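PDB 5I62: potential RNA-dependent RNA polymerase from Human picobirnavirus, which catalyses RNA-templated RNA synthesis from ribonucleoside triphosphates and is probably responsible for both transcription and replication of the viral genome. Local coordinates for residues A[49-52]-A[53-57]; A[213-216]-A[217-221]; A[286-289]-A[290-294]; A[457-460]-A[461-464]. All coordinates share one frame; numbering follows the deposited sequence.

Interaction 1: residues A[49-52]-A[53-57]; sequences DEWY and KKLVS
Over one face of the W51 indole lies the backbone N of L55, whose CB makes an off-centre CH-pi contact with the five-membered ring, 4.2 Å from its centroid. The aliphatic chain of K54 reaches the six-membered ring obliquely, its CD 3.5 Å from W51 CZ3, and crosses the indole at about a right angle. W51 and F463 of helix 460-469 meet edge-to-face. W51 can meet K54 and L55 because its CG stands anti to the backbone N (chi1 171°), which swings the ring along the helix toward its C-terminal end. The Y52 ring is approached obliquely, by V56 CG2 at 3.8 Å from Y52 CE1. The W51 contacts, i to i+3 and i to i+4, lie toward the C-terminal end of amphipathic helix 44-55. W51 and L55 make its buried stripe, packed against helix 419-427 and the loop at L459, and T419 OG1 accepts the indole N-H. Y52 faces helix 63-73, where its OH bonds to D70. W51 O grips two N-H groups, with L55 N in the carbonyl plane and K54 N above it. On the outer side long charged chains suit the solvent: K53 NZ and E50 OE2, 3.3 Å apart, form a weak salt bridge, reached because E50 bends at chi2 (69°). Past V56, S57 OG donates to K54 O, 2.8 Å away and nearly along the C=O axis; S57 N donates to the same oxygen.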
loop_
_atom_site.group_PDB
_atom_site.type_symbol
_atom_site.label_atom_id
_atom_site.label_comp_id
_atom_site.label_asym_id
_atom_site.label_seq_id
_atom_site.Cartn_x
_atom_site.Cartn_y
_atom_site.Cartn_z
ATOM N N ASP A 49 21.161 -14.408 -12.201
ATOM C CA ASP A 49 21.813 -14.721 -13.471
ATOM C C ASP A 49 21.362 -16.079 -13.996
ATOM O O ASP A 49 21.120 -16.246 -15.199
ATOM C CB ASP A 49 23.334 -14.686 -13.308
ATOM C CG ASP A 49 23.888 -13.267 -13.175
ATOM O OD1 ASP A 49 23.124 -12.293 -13.366
ATOM O OD2 ASP A 49 25.096 -13.124 -12.870
ATOM N N GLU A 50 21.238 -17.060 -13.098
ATOM C CA GLU A 50 20.853 -18.405 -13.509
ATOM C C GLU A 50 19.423 -18.433 -14.037
ATOM O O GLU A 50 19.142 -19.037 -15.085
ATOM C CB GLU A 50 21.023 -19.373 -12.335
ATOM C CG GLU A 50 20.925 -20.822 -12.752
ATOM C CD GLU A 50 22.115 -21.246 -13.611
ATOM O OE1 GLU A 50 22.046 -22.322 -14.245
ATOM O OE2 GLU A 50 23.123 -20.502 -13.649
ATOM N N TRP A 51 18.501 -17.781 -13.329
ATOM C CA TRP A 51 17.127 -17.732 -13.818
ATOM C C TRP A 51 17.038 -16.941 -15.121
ATOM O O TRP A 51 16.242 -17.276 -16.005
ATOM C CB TRP A 51 16.191 -17.134 -12.769
ATOM C CG TRP A 51 14.825 -16.873 -13.346
ATOM C CD1 TRP A 51 14.212 -15.659 -13.506
ATOM C CD2 TRP A 51 13.930 -17.847 -13.885
ATOM N NE1 TRP A 51 12.981 -15.824 -14.106
ATOM C CE2 TRP A 51 12.784 -17.156 -14.351
ATOM C CE3 TRP A 51 13.982 -19.237 -14.020
ATOM C CZ2 TRP A 51 11.703 -17.810 -14.931
ATOM C CZ3 TRP A 51 12.911 -19.887 -14.607
ATOM C CH2 TRP A 51 11.782 -19.171 -15.055
ATOM N N TYR A 52 17.865 -15.897 -15.261
ATOM C CA TYR A 52 17.813 -15.054 -16.454
ATOM C C TYR A 52 18.104 -15.851 -17.716
ATOM O O TYR A 52 17.545 -15.565 -18.783
ATOM C CB TYR A 52 18.800 -13.900 -16.330
ATOM C CG TYR A 52 18.454 -12.723 -17.216
ATOM C CD1 TYR A 52 18.647 -12.776 -18.592
ATOM C CD2 TYR A 52 17.878 -11.580 -16.678
ATOM C CE1 TYR A 52 18.302 -11.705 -19.409
ATOM C CE2 TYR A 52 17.540 -10.501 -17.475
ATOM C CZ TYR A 52 17.755 -10.568 -18.840
ATOM O OH TYR A 52 17.418 -9.497 -19.633
ATOM N N LYS A 53 18.983 -16.855 -17.618
ATOM C CA LYS A 53 19.284 -17.688 -18.779
ATOM C C LYS A 53 18.033 -18.311 -19.377
ATOM O O LYS A 53 17.979 -18.540 -20.587
ATOM C CB LYS A 53 20.265 -18.797 -18.415
ATOM C CG LYS A 53 21.644 -18.338 -18.029
ATOM C CD LYS A 53 22.500 -19.558 -17.704
ATOM C CE LYS A 53 23.784 -19.171 -17.023
ATOM N NZ LYS A 53 24.547 -20.380 -16.609
ATOM N N LYS A 54 17.032 -18.609 -18.548
ATOM C CA LYS A 54 15.784 -19.190 -19.023
ATOM C C LYS A 54 14.689 -18.140 -19.256
ATOM O O LYS A 54 13.884 -18.287 -20.186
ATOM C CB LYS A 54 15.250 -20.231 -18.040
ATOM C CG LYS A 54 16.000 -20.666 -16.907
ATOM C CD LYS A 54 15.353 -21.864 -16.225
ATOM C CE LYS A 54 16.141 -22.018 -14.972
ATOM N NZ LYS A 54 15.580 -23.114 -14.305
ATOM N N LEU A 55 14.649 -17.083 -18.433
ATOM C CA LEU A 55 13.687 -16.001 -18.644
ATOM C C LEU A 55 13.805 -15.440 -20.051
ATOM O O LEU A 55 12.798 -15.222 -20.735
ATOM C CB LEU A 55 13.913 -14.888 -17.625
ATOM C CG LEU A 55 12.893 -13.744 -17.676
ATOM C CD1 LEU A 55 11.502 -14.295 -17.451
ATOM C CD2 LEU A 55 13.218 -12.658 -16.660
ATOM N N VAL A 56 15.044 -15.253 -20.506
ATOM C CA VAL A 56 15.352 -14.561 -21.744
ATOM C C VAL A 56 14.671 -15.211 -22.943
ATOM O O VAL A 56 14.496 -14.566 -23.980
ATOM C CB VAL A 56 16.881 -14.506 -21.900
ATOM C CG1 VAL A 56 17.407 -15.803 -22.508
ATOM C CG2 VAL A 56 17.306 -13.291 -22.693
ATOM N N SER A 57 14.246 -16.469 -22.806
ATOM C CA SER A 57 13.539 -17.179 -23.862
ATOM C C SER A 57 12.216 -16.522 -24.263
ATOM O O SER A 57 11.694 -16.822 -25.344
ATOM C CB SER A 57 13.305 -18.621 -23.416
ATOM O OG SER A 57 12.282 -18.695 -22.435
#

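Interaction 2: residues A[213-216]-A[217-221]; sequences RELQ and VYQPL
R213 O faces V217 N at 4.2 Å, too far for a bond. The R213 side chain spans one turn to Q216, its NH1 donating to Q216 OE1 at 2.8 Å in an almost straight bond (174°) that lies in the guanidinium plane. The amide is held from both ends, since NE2 donates to R127 O. Next, E214 sets its CB at the edge of the Y218 ring, in plane, 3.9 Å from CD2. Its carbonyl O receives two N-H groups, Y218 N on a lone pair and V217 N from above the carbonyl plane. The pair marks an irregular turn of helix 208-228, which kinks here. L215 O accepts Q219 N at 2.9 Å. Leucine suits this place as an apolar chain, packing its CD2 4.2 Å from Y218 CB and touching T132 of helix 129-135. Its CD1 also approaches Q219 NE2, which donates to T132 O. Q216 O would face the N-H of residue 220 in a regular turn; proline has none, and P220 CG lies 3.3 Å from Q216 O. Q216 also pairs through its backbone with R127. The buried acid of E214 is satisfied by S324 and G325, and Y218 OH by D330 and K301.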
loop_
_atom_site.group_PDB
_atom_site.type_symbol
_atom_site.label_atom_id
_atom_site.label_comp_id
_atom_site.label_asym_id
_atom_site.label_seq_id
_atom_site.Cartn_x
_atom_site.Cartn_y
_atom_site.Cartn_z
ATOM N N ARG A 213 -12.044 5.327 15.190
ATOM C CA ARG A 213 -12.990 6.344 14.749
ATOM C C ARG A 213 -12.971 6.486 13.227
ATOM O O ARG A 213 -14.029 6.600 12.594
ATOM C CB ARG A 213 -12.682 7.673 15.427
ATOM C CG ARG A 213 -13.165 7.720 16.886
ATOM C CD ARG A 213 -14.659 7.728 16.872
ATOM N NE ARG A 213 -15.174 9.075 16.806
ATOM C CZ ARG A 213 -16.292 9.451 16.198
ATOM N NH1 ARG A 213 -17.048 8.585 15.545
ATOM N NH2 ARG A 213 -16.634 10.725 16.241
ATOM N N GLU A 214 -11.781 6.497 12.626
ATOM C CA GLU A 214 -11.684 6.562 11.167
ATOM C C GLU A 214 -12.417 5.392 10.515
ATOM O O GLU A 214 -13.216 5.577 9.589
ATOM C CB GLU A 214 -10.222 6.560 10.735
ATOM C CG GLU A 214 -9.434 7.791 11.100
ATOM C CD GLU A 214 -7.966 7.596 10.758
ATOM O OE1 GLU A 214 -7.449 6.467 10.960
ATOM O OE2 GLU A 214 -7.336 8.558 10.299
ATOM N N LEU A 215 -12.180 4.178 11.016
ATOM C CA LEU A 215 -12.711 2.991 10.360
ATOM C C LEU A 215 -14.214 2.845 10.527
ATOM O O LEU A 215 -14.825 2.056 9.801
ATOM C CB LEU A 215 -11.999 1.741 10.871
ATOM C CG LEU A 215 -10.541 1.578 10.430
ATOM C CD1 LEU A 215 -9.918 0.366 11.110
ATOM C CD2 LEU A 215 -10.441 1.431 8.929
ATOM N N GLN A 216 -14.832 3.578 11.462
ATOM C CA GLN A 216 -16.290 3.601 11.506
ATOM C C GLN A 216 -16.881 4.043 10.165
ATOM O O GLN A 216 -18.029 3.709 9.855
ATOM C CB GLN A 216 -16.780 4.528 12.612
ATOM C CG GLN A 216 -16.574 4.006 14.029
ATOM C CD GLN A 216 -17.155 4.967 15.034
ATOM O OE1 GLN A 216 -16.472 5.885 15.491
ATOM N NE2 GLN A 216 -18.441 4.805 15.336
ATOM N N VAL A 217 -16.130 4.826 9.387
ATOM C CA VAL A 217 -16.546 5.224 8.045
ATOM C C VAL A 217 -15.848 4.365 6.998
ATOM O O VAL A 217 -16.488 3.830 6.088
ATOM C CB VAL A 217 -16.269 6.714 7.785
ATOM C CG1 VAL A 217 -16.292 6.992 6.274
ATOM C CG2 VAL A 217 -17.303 7.571 8.482
ATOM N N TYR A 218 -14.530 4.222 7.104
ATOM C CA TYR A 218 -13.801 3.618 5.994
ATOM C C TYR A 218 -14.093 2.128 5.857
ATOM O O TYR A 218 -14.077 1.590 4.740
ATOM C CB TYR A 218 -12.308 3.878 6.136
ATOM C CG TYR A 218 -11.979 5.335 5.971
ATOM C CD1 TYR A 218 -12.204 5.974 4.754
ATOM C CD2 TYR A 218 -11.455 6.080 7.018
ATOM C CE1 TYR A 218 -11.919 7.319 4.582
ATOM C CE2 TYR A 218 -11.153 7.431 6.853
ATOM C CZ TYR A 218 -11.383 8.042 5.628
ATOM O OH TYR A 218 -11.087 9.377 5.445
ATOM N N GLN A 219 -14.366 1.436 6.980
ATOM C CA GLN A 219 -14.709 0.015 6.901
ATOM C C GLN A 219 -15.968 -0.218 6.072
ATOM O O GLN A 219 -15.906 -0.969 5.083
ATOM C CB GLN A 219 -14.849 -0.570 8.315
ATOM C CG GLN A 219 -13.901 -1.626 8.706
ATOM C CD GLN A 219 -14.086 -1.977 10.185
ATOM O OE1 GLN A 219 -15.211 -2.002 10.699
ATOM N NE2 GLN A 219 -12.985 -2.237 10.864
ATOM N N PRO A 220 -17.125 0.362 6.412
ATOM C CA PRO A 220 -18.298 0.164 5.544
ATOM C C PRO A 220 -18.109 0.710 4.135
ATOM O O PRO A 220 -18.663 0.147 3.188
ATOM C CB PRO A 220 -19.425 0.896 6.294
ATOM C CG PRO A 220 -18.747 1.831 7.198
ATOM C CD PRO A 220 -17.463 1.164 7.597
ATOM N N LEU A 221 -17.342 1.792 3.974
ATOM C CA LEU A 221 -17.074 2.336 2.643
ATOM C C LEU A 221 -16.399 1.300 1.750
ATOM O O LEU A 221 -16.833 1.034 0.620
ATOM C CB LEU A 221 -16.194 3.581 2.760
ATOM C CG LEU A 221 -15.942 4.354 1.460
ATOM C CD1 LEU A 221 -15.764 5.817 1.795
ATOM C CD2 LEU A 221 -14.719 3.866 0.698
#

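Interaction 3: residues A[286-289]-A[290-294]; sequences TGQE and AVDWL
V291 N closes the first turn of helix 288-296 on G287 O at 3.2 Å, with G287 at the N-cap. Glycine suits this cap because its positive phi (114°) would press a side chain against the preceding carbonyl O. Among the other backbone bonds, A290 N adds a weak one to the same oxygen, and D292 N and W293 N continue the pattern to Q288 O and E289 O, the latter at 3.0 Å. Apolar packing is slight on this helix, whose first residues are mostly solvent-facing. A290, W293 and L294 are the buried residues. The small methyl of A290 sits 3.3 Å from G287 O and touches L285, while L294 packs on helix 271-284. The W293 ring leaves the turn to meet Y218 edge-to-face, and its NE1 donates to R213 O. The outer face carries Q288, E289 and D292, with V291 among them. Q288 has CG anti to the backbone N (chi1 -174°) and bends at chi2, which carries its amide over V291. There the two chains cross obliquely, with Q288 NE2 3.8 Å from V291 CB and 3.9 Å from V291 CG1.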
loop_
_atom_site.group_PDB
_atom_site.type_symbol
_atom_site.label_atom_id
_atom_site.label_comp_id
_atom_site.label_asym_id
_atom_site.label_seq_id
_atom_site.Cartn_x
_atom_site.Cartn_y
_atom_site.Cartn_z
ATOM N N THR A 286 -24.440 9.603 5.164
ATOM C CA THR A 286 -25.700 10.182 5.592
ATOM C C THR A 286 -25.796 10.090 7.110
ATOM O O THR A 286 -25.278 9.153 7.714
ATOM C CB THR A 286 -26.887 9.472 4.917
ATOM O OG1 THR A 286 -28.105 10.117 5.286
ATOM C CG2 THR A 286 -26.941 8.005 5.333
ATOM N N GLY A 287 -26.416 11.093 7.718
ATOM C CA GLY A 287 -26.676 11.097 9.144
ATOM C C GLY A 287 -25.906 12.191 9.875
ATOM O O GLY A 287 -24.869 12.682 9.416
ATOM N N GLN A 288 -26.430 12.564 11.051
ATOM C CA GLN A 288 -25.770 13.580 11.871
ATOM C C GLN A 288 -24.432 13.084 12.402
ATOM O O GLN A 288 -23.482 13.866 12.532
ATOM C CB GLN A 288 -26.669 13.997 13.038
ATOM C CG GLN A 288 -26.109 15.161 13.864
ATOM C CD GLN A 288 -25.899 16.415 13.035
ATOM O OE1 GLN A 288 -26.733 16.768 12.196
ATOM N NE2 GLN A 288 -24.778 17.095 13.262
ATOM N N GLU A 289 -24.351 11.795 12.751
ATOM C CA GLU A 289 -23.079 11.227 13.181
ATOM C C GLU A 289 -22.025 11.391 12.098
ATOM O O GLU A 289 -20.837 11.562 12.399
ATOM C CB GLU A 289 -23.234 9.747 13.535
ATOM C CG GLU A 289 -24.391 9.406 14.462
ATOM C CD GLU A 289 -25.726 9.264 13.718
ATOM O OE1 GLU A 289 -26.560 8.445 14.172
ATOM O OE2 GLU A 289 -25.946 9.966 12.694
ATOM N N ALA A 290 -22.443 11.329 10.831
ATOM C CA ALA A 290 -21.510 11.530 9.727
ATOM C C ALA A 290 -21.046 12.981 9.647
ATOM O O ALA A 290 -19.859 13.242 9.427
ATOM C CB ALA A 290 -22.144 11.088 8.415
ATOM N N VAL A 291 -21.967 13.936 9.824
ATOM C CA VAL A 291 -21.590 15.351 9.848
ATOM C C VAL A 291 -20.505 15.593 10.886
ATOM O O VAL A 291 -19.516 16.297 10.626
ATOM C CB VAL A 291 -22.824 16.240 10.116
ATOM C CG1 VAL A 291 -22.419 17.715 10.176
ATOM C CG2 VAL A 291 -23.903 16.020 9.067
ATOM N N ASP A 292 -20.657 14.993 12.070
ATOM C CA ASP A 292 -19.679 15.175 13.138
ATOM C C ASP A 292 -18.344 14.531 12.798
ATOM O O ASP A 292 -17.287 15.111 13.065
ATOM C CB ASP A 292 -20.213 14.591 14.435
ATOM C CG ASP A 292 -21.066 15.570 15.189
ATOM O OD1 ASP A 292 -20.758 16.780 15.131
ATOM O OD2 ASP A 292 -22.061 15.143 15.808
ATOM N N TRP A 293 -18.385 13.311 12.264
ATOM C CA TRP A 293 -17.180 12.618 11.830
ATOM C C TRP A 293 -16.381 13.451 10.828
ATOM O O TRP A 293 -15.148 13.512 10.905
ATOM C CB TRP A 293 -17.569 11.270 11.225
ATOM C CG TRP A 293 -16.412 10.396 10.852
ATOM C CD1 TRP A 293 -15.835 9.419 11.625
ATOM C CD2 TRP A 293 -15.692 10.408 9.612
ATOM N NE1 TRP A 293 -14.805 8.828 10.940
ATOM C CE2 TRP A 293 -14.688 9.416 9.704
ATOM C CE3 TRP A 293 -15.800 11.159 8.429
ATOM C CZ2 TRP A 293 -13.799 9.150 8.659
ATOM C CZ3 TRP A 293 -14.908 10.901 7.393
ATOM C CH2 TRP A 293 -13.924 9.900 7.516
ATOM N N LEU A 294 -17.068 14.089 9.875
ATOM C CA LEU A 294 -16.373 14.855 8.846
ATOM C C LEU A 294 -15.676 16.079 9.429
ATOM O O LEU A 294 -14.617 16.488 8.936
ATOM C CB LEU A 294 -17.363 15.265 7.753
ATOM C CG LEU A 294 -17.792 14.126 6.829
ATOM C CD1 LEU A 294 -19.111 14.463 6.122
ATOM C CD2 LEU A 294 -16.683 13.852 5.798
#

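Interaction 4: residues A[457-460]-A[461-464]; sequences HPLK and EEFL
L459 lays its CD2 methyl against the carboxylate of E462, 3.9 Å from OE1 and 4.0 Å from CD, while the rest of its side chain packs on W51 and L55 of helix 44-55. The arrangement is a type I beta turn, H457 to K460, running straight into helix 460-469 with L459 as N-cap. Leucine offers no polar atom to cap with; a water accepts E461 N at 3.0 Å and donates to P458 O and to E462 OE1. E462 bends at chi2 (83°), folding its acid back to that water, which mediates between OE1 and E461 N; the helix start may favour a negative charge here. The turn is tied from within by K460 N on H457 O. It is held too by the imidazole, whose ND1 accepts L459 N at 3.0 Å, the donor lying in the ring plane; NE2, on the other side of the ring, is hydrogen-bonded to E69 OE2. Proline suits the second position of such a turn, its phi being close to the required -60°. K460 extends outward to K455 O and W525, and E461 pairs with R533. Phenylalanine suits the buried place of F463 because its ring packs edge-to-face with W51 and on T419, A422 and L423. Its own N closes the first turn on L459 O at 2.8 Å, and L464 N bonds to K460 O, also at 2.8 Å.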
loop_
_atom_site.group_PDB
_atom_site.type_symbol
_atom_site.label_atom_id
_atom_site.label_comp_id
_atom_site.label_asym_id
_atom_site.label_seq_id
_atom_site.Cartn_x
_atom_site.Cartn_y
_atom_site.Cartn_z
ATOM N N HIS A 457 2.547 -15.902 -15.188
ATOM C CA HIS A 457 3.746 -15.695 -15.975
ATOM C C HIS A 457 3.875 -16.825 -16.989
ATOM O O HIS A 457 3.578 -17.980 -16.670
ATOM C CB HIS A 457 4.959 -15.659 -15.045
ATOM C CG HIS A 457 6.205 -15.081 -15.642
ATOM N ND1 HIS A 457 7.001 -15.774 -16.527
ATOM C CD2 HIS A 457 6.816 -13.889 -15.444
ATOM C CE1 HIS A 457 8.039 -15.029 -16.860
ATOM N NE2 HIS A 457 7.951 -13.880 -16.214
ATOM N N PRO A 458 4.314 -16.535 -18.208
ATOM C CA PRO A 458 4.474 -17.611 -19.202
ATOM C C PRO A 458 5.411 -18.723 -18.748
ATOM O O PRO A 458 5.243 -19.870 -19.175
ATOM C CB PRO A 458 5.020 -16.876 -20.435
ATOM C CG PRO A 458 5.610 -15.602 -19.906
ATOM C CD PRO A 458 4.723 -15.220 -18.733
ATOM N N LEU A 459 6.378 -18.420 -17.877
ATOM C CA LEU A 459 7.383 -19.386 -17.437
ATOM C C LEU A 459 7.183 -19.810 -15.987
ATOM O O LEU A 459 8.141 -20.181 -15.306
ATOM C CB LEU A 459 8.785 -18.817 -17.619
ATOM C CG LEU A 459 9.226 -18.545 -19.054
ATOM C CD1 LEU A 459 10.636 -17.988 -19.042
ATOM C CD2 LEU A 459 9.147 -19.810 -19.891
ATOM N N LYS A 460 5.945 -19.768 -15.498
ATOM C CA LYS A 460 5.724 -19.995 -14.077
ATOM C C LYS A 460 6.121 -21.410 -13.667
ATOM O O LYS A 460 6.587 -21.623 -12.543
ATOM C CB LYS A 460 4.276 -19.723 -13.722
ATOM C CG LYS A 460 3.312 -20.595 -14.476
ATOM C CD LYS A 460 1.899 -20.210 -14.146
ATOM C CE LYS A 460 0.912 -20.997 -14.990
ATOM N NZ LYS A 460 -0.370 -21.160 -14.268
ATOM N N GLU A 461 5.936 -22.393 -14.556
ATOM C CA GLU A 461 6.268 -23.768 -14.185
ATOM C C GLU A 461 7.772 -23.958 -14.087
ATOM O O GLU A 461 8.261 -24.625 -13.165
ATOM C CB GLU A 461 5.678 -24.764 -15.187
ATOM C CG GLU A 461 4.172 -24.719 -15.308
ATOM C CD GLU A 461 3.452 -25.218 -14.052
ATOM O OE1 GLU A 461 4.113 -25.720 -13.108
ATOM O OE2 GLU A 461 2.207 -25.089 -14.001
ATOM N N GLU A 462 8.519 -23.407 -15.052
ATOM C CA GLU A 462 9.972 -23.416 -14.956
ATOM C C GLU A 462 10.426 -22.637 -13.735
ATOM O O GLU A 462 11.348 -23.057 -13.024
ATOM C CB GLU A 462 10.597 -22.830 -16.218
ATOM C CG GLU A 462 10.375 -23.661 -17.480
ATOM C CD GLU A 462 9.026 -23.404 -18.152
ATOM O OE1 GLU A 462 8.141 -22.754 -17.546
ATOM O OE2 GLU A 462 8.846 -23.861 -19.302
ATOM N N PHE A 463 9.775 -21.502 -13.472
ATOM C CA PHE A 463 10.148 -20.695 -12.323
ATOM C C PHE A 463 9.952 -21.470 -11.027
ATOM O O PHE A 463 10.808 -21.421 -10.136
ATOM C CB PHE A 463 9.347 -19.400 -12.306
ATOM C CG PHE A 463 9.779 -18.457 -11.231
ATOM C CD1 PHE A 463 11.012 -17.827 -11.315
ATOM C CD2 PHE A 463 8.972 -18.223 -10.123
ATOM C CE1 PHE A 463 11.432 -16.955 -10.327
ATOM C CE2 PHE A 463 9.384 -17.344 -9.125
ATOM C CZ PHE A 463 10.620 -16.710 -9.230
ATOM N N LEU A 464 8.848 -22.219 -10.923
ATOM C CA LEU A 464 8.591 -23.007 -9.720
ATOM C C LEU A 464 9.638 -24.102 -9.535
ATOM O O LEU A 464 10.123 -24.322 -8.421
ATOM C CB LEU A 464 7.194 -23.609 -9.781
ATOM C CG LEU A 464 6.767 -24.364 -8.527
ATOM C CD1 LEU A 464 6.772 -23.443 -7.301
ATOM C CD2 LEU A 464 5.396 -24.985 -8.742
HETATM O O HOH W 1 5.245 -22.294 -17.461
#

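Overall arrangement
The four contacts form two touching pairs on opposite sides of the chain's centre. Interactions 1 and 4 lie 11 Å apart between centres and hold helix 44-55 to the start of helix 460-469, with W51 meeting F463 and L55 meeting H457 and L459. Interactions 2 and 3, 12 Å apart, join helix 208-228 to helix 288-296 through W293, which reaches R213 O and packs on V217. Interaction 2, nearest the centre, is the most buried and relies on satisfied polar chains; interaction 3 is mainly surface and largely backbone-bonded. Interaction 1 adds a weak salt bridge toward the solvent side, whereas interaction 4 recruits a water at its helix start.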